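Local coordinates for protein lytic Polysaccharide Monooxygenase (Phytophthora infestans, PDB 6Z5Y) that probably uses a copper ion to cleave plant-derived polysaccharides such as pectin by oxidation, as a secreted lytic polysaccharide monooxygenase, at residues C100-D105 / L145-L150; G93-G98 / G122-I127; P64-E69 / W161-N166. All coordinates share one frame; numbering follows the deposited sequence.

Contact 1. Residues C100-D105 / L145-L150; sequences CEIWLD and LRFYWL
Phe147 and Ile102 face each other as a non-hydrogen-bonded pair between two antiparallel strands, 100-104 and 145-150. The hydrogen-bonded pairs on either side, Glu101 with Tyr148 and Trp103 with Arg146, supply four backbone bonds; the Trp103 N to Arg146 O bond is 2.8 Å long. From CB outward, Phe147 touches the partner strand atom by atom. Its CB carries CG anti to the backbone N (chi1 175°), which swings the ring toward the neighbouring strand. CD1 then comes 3.5 Å from Glu101 O and 4.0 Å from Ile102 CG1, the latter at the ring edge. Further out, CE1 meets Cys100 SG at 3.9 Å, an oblique sulfur-aromatic contact, and CZ, at the tip of the ring, is 4.2 Å from Cys100 CB. That same CB carbon also lies against Trp149 CD1. Next along this face, Ile102 CG2 reaches Leu145 CG at 3.8 Å, and Leu104 CD2 leans on Leu145 CB.

The face bearing Glu101, Trp103, Arg146 and Tyr148 is more polar. Trp103 NE1 donates in its ring plane to Glu101 OE2 (2.8 Å), a nearly straight bond of 169° that fixes the indole's rotation. Trp103 and Tyr148 meet through their CD1 atoms with planes 80° apart. Around helix 56-60, the Glu101 carboxylate also binds the backbone N atoms of Val56 and Arg57, and Tyr148 OH binds Asp61. At the turn end, two waters accept from Arg146 NH1; one donates to Asp105 O and the other to Asp105 OD1, whose protein partner is Met144 N. This is central pairing in an antiparallel sheet of the LPMO domain, one part of a longer protein and a beta-sandwich fold in relatives; Cys100 is disulfide-bonded to Cys115, and Trp149, stacked on Tyr164, leads to the copper site.

Contact 2. Residues G93-G98 / G122-I127; sequences GIVHAG and GTQQTI. With CU (copper (II) ion), chain C.
Gly93 and Gln124 bring their CA atoms within 3.8 Å of each other, where two irregular loops, 93-98 and 122-127, are tied by the bond from Gly93 N to Gln124 O (2.9 Å), its donor 44° above the carbonyl plane. Gly93 CA settles among carbonyl oxygens, with Thr123 O 3.2 Å away in a CA-H...O contact; Ile94 O receives a similar, longer approach from Gly122 CA. Val95 is the side chain that crosses. With CG1 set beside its own backbone N (chi1 -54°), that methyl lies 3.4 Å from Gln124 N and also touches Gln124 CB, while Val95 CG2 rests over one face of the His96 imidazole, offset toward the rim. The loop 122-127 is stiffened from within: Thr123 OG1 accepts from Thr126 N, an ST motif, and the hydroxyls of both threonines are hydrogen-bonded to the carboxylate of Asp121. The next residue after Val95, His96, binds the copper ion through NE2 at 1.9 Å. Tyr164 also belongs to the copper site; with His1, whose N-terminal N is a ligand too, His96 forms the histidine brace characteristic of LPMOs.

Contact 3. Residues P64-E69 / W161-N166; sequences PVFGEE and WQAYKN
Lys165 NZ is gripped by two backbone carbonyls of the loop 64-69, donating to Phe66 O and to Glu68 O, each at 2.8 Å. Both bonds come from well above the carbonyl planes, 53° out of plane at Phe66 and 63° at Glu68, so neither uses an in-plane lone pair. Gly67 O sits 3.1 Å from the same Lys165 NZ, but its angle is too poor for a bond. The loop thus curls round the ammonium group, while the lysine chain rises from strand 161-166 and bends at its third torsion (chi3 -82°), turning CE and NZ toward the carbonyls. Lys165 CE shares the approach, 3.4 Å from Phe66 O.

Beside this polar pocket, the Phe66 side chain packs toward the preceding residues of the strand. Its CD1 meets Ala163 CB at 3.8 Å, the methyl lying in the ring plane at the edge. Farther along, Phe66 CZ comes to Trp161 CE3 at 4.0 Å; each atom lies near the plane of the other ring, so the rings meet at their edges, without stacking. Met60 and Leu59 of helix 56-60 and Ile23 of the neighbouring strand also touch this phenyl ring. A backbone bond from Gly67 N to Pro64 O closes the 3-10 turn that presents it.

On the opposite face of the strand, Tyr164 OH donates to Gln162 OE1 (2.7 Å) and is also hydrogen-bonded to His1 N. Gln162 is thereby a second-shell partner of the copper-site tyrosine, and Gln162 NE2 is in turn held by Glu22. The chemistry implies a division between the faces: one buries a lysine whose positive charge is probably stabilised by the carbonyl dipoles, beside apolar packing, while the other carries Tyr164 of the copper site, positioned by Gln162.

Overall arrangement
Along the chain the order is 64-69, 93-98, 100-105, 122-127, 145-150 and 161-166, so contact 3 spans the other two, whose segments alternate. Contacts 1 and 3 share the five-stranded antiparallel sheet, where strands 143-155 and 158-170 are neighbours, and their centres are about 12 Å apart; Trp149 N bonds probably to Tyr164 O between them. Contact 2 pairs two loops, its centre about 17 Å from that of contact 1 and 19 Å from that of contact 3. Residues from the segments of all three converge on the copper: His96 from contact 2, Tyr164 from strand 161-166, and Trp149 of contact 1, packed against Ile94. Sheet, loop and N-terminal His1 together form the metal site.

Contact 1. Residues C100-D105 / L145-L150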
loop_
_atom_site.group_PDB
_atom_site.type_symbol
_atom_site.label_atom_id
_atom_site.label_comp_id
_atom_site.label_asym_id
_atom_site.label_seq_id
_atom_site.Cartn_x
_atom_site.Cartn_y
_atom_site.Cartn_z
ATOM N N CYS A 100 -0.163 -4.385 -3.642
ATOM C CA CYS A 100 0.166 -3.687 -2.402
ATOM C C CYS A 100 1.196 -4.503 -1.650
ATOM O O CYS A 100 1.454 -5.694 -1.928
ATOM C CB CYS A 100 -1.053 -3.331 -1.566
ATOM S SG CYS A 100 -1.691 -4.610 -0.483
ATOM N N GLU A 101 1.822 -3.838 -0.682
ATOM C CA GLU A 101 2.894 -4.456 0.082
ATOM C C GLU A 101 3.104 -3.698 1.377
ATOM O O GLU A 101 2.775 -2.520 1.502
ATOM C CB GLU A 101 4.153 -4.558 -0.761
ATOM C CG GLU A 101 4.665 -3.216 -1.206
ATOM C CD GLU A 101 5.619 -3.285 -2.384
ATOM O OE1 GLU A 101 5.228 -3.852 -3.433
ATOM O OE2 GLU A 101 6.702 -2.708 -2.301
ATOM N N ILE A 102 3.687 -4.411 2.324
ATOM C CA ILE A 102 4.050 -3.873 3.657
ATOM C C ILE A 102 5.518 -4.170 3.884
ATOM O O ILE A 102 5.966 -5.333 3.706
ATOM C CB ILE A 102 3.194 -4.486 4.761
ATOM C CG1 ILE A 102 1.716 -4.205 4.547
ATOM C CG2 ILE A 102 3.638 -3.969 6.132
ATOM C CD1 ILE A 102 0.772 -4.955 5.463
ATOM N N TRP A 103 6.242 -3.154 4.321
ATOM C CA TRP A 103 7.655 -3.237 4.707
ATOM C C TRP A 103 7.806 -2.861 6.165
ATOM O O TRP A 103 7.082 -1.994 6.666
ATOM C CB TRP A 103 8.465 -2.258 3.865
ATOM C CG TRP A 103 8.513 -2.545 2.404
ATOM C CD1 TRP A 103 7.507 -2.394 1.493
ATOM C CD2 TRP A 103 9.649 -2.980 1.676
ATOM N NE1 TRP A 103 7.946 -2.723 0.241
ATOM C CE2 TRP A 103 9.263 -3.086 0.324
ATOM C CE3 TRP A 103 10.982 -3.261 2.024
ATOM C CZ2 TRP A 103 10.157 -3.423 -0.685
ATOM C CZ3 TRP A 103 11.868 -3.598 1.020
ATOM C CH2 TRP A 103 11.444 -3.689 -0.309
ATOM N N LEU A 104 8.765 -3.472 6.827
ATOM C CA LEU A 104 9.222 -3.058 8.168
ATOM C C LEU A 104 10.674 -2.654 7.996
ATOM O O LEU A 104 11.535 -3.513 7.684
ATOM C CB LEU A 104 9.066 -4.195 9.186
ATOM C CG LEU A 104 7.656 -4.722 9.338
ATOM C CD1 LEU A 104 7.627 -5.859 10.325
ATOM C CD2 LEU A 104 6.673 -3.643 9.754
ATOM N N ASP A 105 10.946 -1.370 8.050
ATOM C CA ASP A 105 12.222 -0.827 7.551
ATOM C C ASP A 105 12.466 -1.430 6.167
ATOM O O ASP A 105 11.580 -1.322 5.290
ATOM C CB ASP A 105 13.333 -0.956 8.594
ATOM C CG ASP A 105 12.996 -0.213 9.885
ATOM O OD1 ASP A 105 12.411 0.867 9.769
ATOM O OD2 ASP A 105 13.390 -0.718 10.960
ATOM N N LEU A 145 6.913 0.913 9.785
ATOM C CA LEU A 145 6.062 0.167 8.837
ATOM C C LEU A 145 5.744 1.089 7.671
ATOM O O LEU A 145 5.396 2.244 7.860
ATOM C CB LEU A 145 4.792 -0.297 9.528
ATOM C CG LEU A 145 3.833 -1.092 8.626
ATOM C CD1 LEU A 145 2.982 -2.055 9.454
ATOM C CD2 LEU A 145 2.902 -0.185 7.825
ATOM N N ARG A 146 5.923 0.577 6.461
ATOM C CA ARG A 146 5.515 1.320 5.270
ATOM C C ARG A 146 4.583 0.467 4.448
ATOM O O ARG A 146 4.880 -0.696 4.144
ATOM C CB ARG A 146 6.712 1.787 4.455
ATOM C CG ARG A 146 7.507 2.875 5.165
ATOM C CD ARG A 146 8.672 3.367 4.332
ATOM N NE ARG A 146 9.412 4.460 4.967
ATOM C CZ ARG A 146 10.390 4.315 5.864
ATOM N NH1 ARG A 146 10.802 3.111 6.240
ATOM N NH2 ARG A 146 10.982 5.383 6.375
ATOM N N PHE A 147 3.457 1.058 4.089
ATOM C CA PHE A 147 2.445 0.444 3.204
ATOM C C PHE A 147 2.461 1.181 1.892
ATOM O O PHE A 147 2.475 2.433 1.882
ATOM C CB PHE A 147 1.078 0.560 3.866
ATOM C CG PHE A 147 -0.085 0.095 3.036
ATOM C CD1 PHE A 147 -0.206 -1.243 2.719
ATOM C CD2 PHE A 147 -1.005 0.987 2.517
ATOM C CE1 PHE A 147 -1.311 -1.674 1.980
ATOM C CE2 PHE A 147 -2.087 0.562 1.770
ATOM C CZ PHE A 147 -2.236 -0.770 1.502
ATOM N N TYR A 148 2.406 0.431 0.815
ATOM C CA TYR A 148 2.295 0.971 -0.548
ATOM C C TYR A 148 1.192 0.213 -1.256
ATOM O O TYR A 148 1.200 -1.030 -1.235
ATOM C CB TYR A 148 3.593 0.782 -1.305
ATOM C CG TYR A 148 4.804 1.459 -0.722
ATOM C CD1 TYR A 148 5.551 0.887 0.283
ATOM C CD2 TYR A 148 5.216 2.698 -1.211
ATOM C CE1 TYR A 148 6.673 1.556 0.801
ATOM C CE2 TYR A 148 6.318 3.367 -0.717
ATOM C CZ TYR A 148 7.047 2.794 0.297
ATOM O OH TYR A 148 8.174 3.405 0.810
ATOM N N TRP A 149 0.360 0.945 -1.955
ATOM C CA TRP A 149 -0.728 0.333 -2.735
ATOM C C TRP A 149 -0.868 1.148 -4.021
ATOM O O TRP A 149 -1.056 2.373 -3.966
ATOM C CB TRP A 149 -2.029 0.335 -1.936
ATOM C CG TRP A 149 -3.255 -0.199 -2.606
ATOM C CD1 TRP A 149 -3.341 -1.156 -3.568
ATOM C CD2 TRP A 149 -4.597 0.174 -2.267
ATOM N NE1 TRP A 149 -4.653 -1.376 -3.884
ATOM C CE2 TRP A 149 -5.451 -0.602 -3.073
ATOM C CE3 TRP A 149 -5.151 1.061 -1.340
ATOM C CZ2 TRP A 149 -6.846 -0.487 -2.988
ATOM C CZ3 TRP A 149 -6.515 1.182 -1.271
ATOM C CH2 TRP A 149 -7.355 0.424 -2.077
ATOM N N LEU A 150 -0.729 0.469 -5.146
ATOM C CA LEU A 150 -1.006 1.075 -6.458
ATOM C C LEU A 150 -2.357 0.573 -6.913
ATOM O O LEU A 150 -2.493 -0.572 -7.377
ATOM C CB LEU A 150 0.084 0.675 -7.428
ATOM C CG LEU A 150 -0.007 1.380 -8.775
ATOM C CD1 LEU A 150 0.389 2.822 -8.635
ATOM C CD2 LEU A 150 0.768 0.677 -9.844
HETATM O O HOH W 1 9.570 0.528 5.818
HETATM O O HOH W 2 13.203 2.524 7.797
#

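Contact 2. Residues G93-G98 / G122-I127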
loop_
_atom_site.group_PDB
_atom_site.type_symbol
_atom_site.label_atom_id
_atom_site.label_comp_id
_atom_site.label_asym_id
_atom_site.label_seq_id
_atom_site.Cartn_x
_atom_site.Cartn_y
_atom_site.Cartn_z
ATOM N N GLY A 93 -12.787 -2.122 3.737
ATOM C CA GLY A 93 -12.508 -3.116 2.711
ATOM C C GLY A 93 -11.753 -2.523 1.555
ATOM O O GLY A 93 -11.709 -1.282 1.399
ATOM N N ILE A 94 -11.219 -3.388 0.724
ATOM C CA ILE A 94 -10.445 -2.955 -0.450
ATOM C C ILE A 94 -11.315 -3.065 -1.710
ATOM O O ILE A 94 -11.790 -4.170 -2.011
ATOM C CB ILE A 94 -9.148 -3.767 -0.567
ATOM C CG1 ILE A 94 -8.227 -3.529 0.625
ATOM C CG2 ILE A 94 -8.483 -3.471 -1.896
ATOM C CD1 ILE A 94 -7.052 -4.472 0.678
ATOM N N VAL A 95 -11.528 -1.943 -2.401
ATOM C CA VAL A 95 -12.483 -1.904 -3.530
ATOM C C VAL A 95 -11.809 -1.533 -4.821
ATOM O O VAL A 95 -12.537 -1.294 -5.775
ATOM C CB VAL A 95 -13.681 -0.957 -3.278
ATOM C CG1 VAL A 95 -14.399 -1.250 -1.989
ATOM C CG2 VAL A 95 -13.272 0.517 -3.390
ATOM N N HIS A 96 -10.482 -1.475 -4.886
ATOM C CA HIS A 96 -9.774 -1.275 -6.159
ATOM C C HIS A 96 -8.773 -2.393 -6.347
ATOM O O HIS A 96 -8.133 -2.792 -5.373
ATOM C CB HIS A 96 -9.004 0.043 -6.210
ATOM C CG HIS A 96 -9.778 1.220 -5.719
ATOM N ND1 HIS A 96 -10.950 1.652 -6.299
ATOM C CD2 HIS A 96 -9.505 2.103 -4.743
ATOM C CE1 HIS A 96 -11.377 2.722 -5.645
ATOM N NE2 HIS A 96 -10.505 3.038 -4.700
ATOM N N ALA A 97 -8.636 -2.863 -7.578
ATOM C CA ALA A 97 -7.595 -3.829 -7.938
ATOM C C ALA A 97 -6.218 -3.186 -7.841
ATOM O O ALA A 97 -6.064 -1.978 -7.935
ATOM C CB ALA A 97 -7.811 -4.353 -9.315
ATOM N N GLY A 98 -5.202 -4.021 -7.692
ATOM C CA GLY A 98 -3.800 -3.609 -7.859
ATOM C C GLY A 98 -2.914 -4.102 -6.725
ATOM O O GLY A 98 -3.408 -4.558 -5.685
ATOM N N GLY A 122 -13.933 -7.463 -1.652
ATOM C CA GLY A 122 -14.228 -6.533 -2.757
ATOM C C GLY A 122 -15.240 -5.463 -2.380
ATOM O O GLY A 122 -15.435 -4.526 -3.214
ATOM N N THR A 123 -15.759 -5.524 -1.142
ATOM C CA THR A 123 -16.714 -4.560 -0.567
ATOM C C THR A 123 -15.966 -3.663 0.397
ATOM O O THR A 123 -15.042 -4.167 1.096
ATOM C CB THR A 123 -17.908 -5.213 0.165
ATOM O OG1 THR A 123 -17.625 -5.748 1.463
ATOM C CG2 THR A 123 -18.557 -6.306 -0.673
ATOM N N GLN A 124 -16.372 -2.401 0.488
ATOM C CA GLN A 124 -15.761 -1.503 1.484
ATOM C C GLN A 124 -16.254 -1.875 2.872
ATOM O O GLN A 124 -15.589 -1.516 3.841
ATOM C CB GLN A 124 -16.055 -0.040 1.188
ATOM C CG GLN A 124 -17.525 0.311 1.228
ATOM C CD GLN A 124 -17.706 1.543 0.411
ATOM O OE1 GLN A 124 -17.568 1.502 -0.790
ATOM N NE2 GLN A 124 -17.920 2.635 1.106
ATOM N N GLN A 125 -17.396 -2.539 2.996
ATOM C CA GLN A 125 -18.054 -2.836 4.287
ATOM C C GLN A 125 -17.240 -3.852 5.086
ATOM O O GLN A 125 -17.210 -3.759 6.313
ATOM C CB GLN A 125 -19.449 -3.385 4.033
ATOM C CG GLN A 125 -20.461 -2.360 3.514
ATOM C CD GLN A 125 -20.426 -2.130 2.030
ATOM O OE1 GLN A 125 -19.524 -2.505 1.295
ATOM N NE2 GLN A 125 -21.473 -1.498 1.531
ATOM N N THR A 126 -16.644 -4.816 4.416
ATOM C CA THR A 126 -15.896 -5.893 5.124
ATOM C C THR A 126 -14.455 -5.449 5.332
ATOM O O THR A 126 -13.768 -5.193 4.357
ATOM C CB THR A 126 -15.929 -7.176 4.314
ATOM O OG1 THR A 126 -17.294 -7.562 4.209
ATOM C CG2 THR A 126 -15.158 -8.290 4.976
ATOM N N ILE A 127 -13.999 -5.386 6.563
ATOM C CA ILE A 127 -12.640 -4.906 6.830
ATOM C C ILE A 127 -11.609 -5.848 6.209
ATOM O O ILE A 127 -11.682 -7.047 6.413
ATOM C CB ILE A 127 -12.426 -4.772 8.336
ATOM C CG1 ILE A 127 -13.477 -3.875 8.975
ATOM C CG2 ILE A 127 -11.014 -4.313 8.646
ATOM C CD1 ILE A 127 -13.600 -2.516 8.378
HETATM CU CU CU C . -10.606 4.514 -3.485
#

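Contact 3. Residues P64-E69 / W161-N166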
loop_
_atom_site.group_PDB
_atom_site.type_symbol
_atom_site.label_atom_id
_atom_site.label_comp_id
_atom_site.label_asym_id
_atom_site.label_seq_id
_atom_site.Cartn_x
_atom_site.Cartn_y
_atom_site.Cartn_z
ATOM N N PRO A 64 8.994 11.573 -8.313
ATOM C CA PRO A 64 8.139 12.699 -7.901
ATOM C C PRO A 64 6.685 12.602 -8.327
ATOM O O PRO A 64 5.876 13.189 -7.635
ATOM C CB PRO A 64 8.818 13.924 -8.443
ATOM C CG PRO A 64 9.695 13.381 -9.525
ATOM C CD PRO A 64 10.116 11.963 -9.172
ATOM N N VAL A 65 6.362 11.882 -9.386
ATOM C CA VAL A 65 4.944 11.854 -9.784
ATOM C C VAL A 65 4.110 11.090 -8.772
ATOM O O VAL A 65 2.883 11.206 -8.830
ATOM C CB VAL A 65 4.669 11.352 -11.203
ATOM C CG1 VAL A 65 5.323 12.236 -12.225
ATOM C CG2 VAL A 65 4.967 9.884 -11.367
ATOM N N PHE A 66 4.730 10.339 -7.866
ATOM C CA PHE A 66 3.972 9.633 -6.820
ATOM C C PHE A 66 3.773 10.495 -5.585
ATOM O O PHE A 66 3.085 10.033 -4.667
ATOM C CB PHE A 66 4.592 8.275 -6.520
ATOM C CG PHE A 66 4.331 7.312 -7.620
ATOM C CD1 PHE A 66 3.088 6.726 -7.682
ATOM C CD2 PHE A 66 5.236 7.034 -8.616
ATOM C CE1 PHE A 66 2.773 5.815 -8.664
ATOM C CE2 PHE A 66 4.921 6.144 -9.625
ATOM C CZ PHE A 66 3.678 5.535 -9.642
ATOM N N GLY A 67 4.299 11.704 -5.544
ATOM C CA GLY A 67 3.969 12.638 -4.476
ATOM C C GLY A 67 4.707 12.351 -3.189
ATOM O O GLY A 67 5.638 11.547 -3.110
ATOM N N GLU A 68 4.261 13.032 -2.143
ATOM C CA GLU A 68 4.937 13.134 -0.841
ATOM C C GLU A 68 5.222 11.731 -0.282
ATOM O O GLU A 68 4.297 10.883 -0.193
ATOM C CB GLU A 68 4.005 13.855 0.138
ATOM C CG GLU A 68 4.091 15.367 0.184
ATOM C CD GLU A 68 3.357 15.833 1.432
ATOM O OE1 GLU A 68 3.791 15.458 2.550
ATOM O OE2 GLU A 68 2.323 16.506 1.282
ATOM N N GLU A 69 6.410 11.565 0.259
ATOM C CA GLU A 69 6.761 10.408 1.084
ATOM C C GLU A 69 5.752 10.305 2.243
ATOM O O GLU A 69 5.402 11.305 2.816
ATOM C CB GLU A 69 8.195 10.632 1.615
ATOM C CG GLU A 69 8.767 9.429 2.289
ATOM C CD GLU A 69 10.192 9.523 2.764
ATOM O OE1 GLU A 69 10.831 10.567 2.537
ATOM O OE2 GLU A 69 10.633 8.562 3.426
ATOM N N TRP A 161 -4.063 5.466 -12.174
ATOM C CA TRP A 161 -3.316 4.896 -11.049
ATOM C C TRP A 161 -3.520 5.812 -9.843
ATOM O O TRP A 161 -3.309 7.026 -9.937
ATOM C CB TRP A 161 -1.827 4.796 -11.386
ATOM C CG TRP A 161 -1.424 3.746 -12.379
ATOM C CD1 TRP A 161 -2.222 2.939 -13.124
ATOM C CD2 TRP A 161 -0.074 3.378 -12.721
ATOM N NE1 TRP A 161 -1.441 2.096 -13.882
ATOM C CE2 TRP A 161 -0.132 2.310 -13.609
ATOM C CE3 TRP A 161 1.170 3.796 -12.273
ATOM C CZ2 TRP A 161 0.996 1.685 -14.111
ATOM C CZ3 TRP A 161 2.303 3.176 -12.765
ATOM C CH2 TRP A 161 2.209 2.135 -13.670
ATOM N N GLN A 162 -3.902 5.239 -8.705
ATOM C CA GLN A 162 -3.973 5.969 -7.440
ATOM C C GLN A 162 -2.893 5.405 -6.521
ATOM O O GLN A 162 -2.778 4.197 -6.362
ATOM C CB GLN A 162 -5.322 5.815 -6.785
ATOM C CG GLN A 162 -6.443 6.449 -7.577
ATOM C CD GLN A 162 -7.799 6.043 -7.066
ATOM O OE1 GLN A 162 -7.945 5.174 -6.211
ATOM N NE2 GLN A 162 -8.819 6.661 -7.613
ATOM N N ALA A 163 -2.126 6.282 -5.913
ATOM C CA ALA A 163 -1.055 5.884 -5.002
ATOM C C ALA A 163 -1.516 6.095 -3.584
ATOM O O ALA A 163 -1.812 7.230 -3.204
ATOM C CB ALA A 163 0.185 6.698 -5.256
ATOM N N TYR A 164 -1.439 5.022 -2.792
ATOM C CA TYR A 164 -1.709 5.100 -1.354
ATOM C C TYR A 164 -0.411 4.716 -0.654
ATOM O O TYR A 164 0.202 3.688 -0.971
ATOM C CB TYR A 164 -2.838 4.151 -0.954
ATOM C CG TYR A 164 -4.153 4.462 -1.606
ATOM C CD1 TYR A 164 -4.428 3.985 -2.864
ATOM C CD2 TYR A 164 -5.108 5.242 -0.970
ATOM C CE1 TYR A 164 -5.619 4.268 -3.496
ATOM C CE2 TYR A 164 -6.299 5.566 -1.615
ATOM C CZ TYR A 164 -6.556 5.055 -2.875
ATOM O OH TYR A 164 -7.736 5.369 -3.509
ATOM N N LYS A 165 -0.021 5.529 0.324
ATOM C CA LYS A 165 1.173 5.311 1.111
ATOM C C LYS A 165 0.868 5.623 2.555
ATOM O O LYS A 165 0.288 6.662 2.860
ATOM C CB LYS A 165 2.311 6.212 0.633
ATOM C CG LYS A 165 2.935 5.785 -0.673
ATOM C CD LYS A 165 3.901 6.790 -1.242
ATOM C CE LYS A 165 3.182 7.886 -1.988
ATOM N NZ LYS A 165 4.103 9.003 -2.321
ATOM N N ASN A 166 1.362 4.739 3.436
ATOM C CA ASN A 166 1.360 5.039 4.878
ATOM C C ASN A 166 2.757 4.753 5.418
ATOM O O ASN A 166 3.437 3.820 4.967
ATOM C CB ASN A 166 0.384 4.148 5.648
ATOM C CG ASN A 166 -1.048 4.135 5.168
ATOM O OD1 ASN A 166 -1.724 3.129 5.398
ATOM N ND2 ASN A 166 -1.556 5.215 4.598
#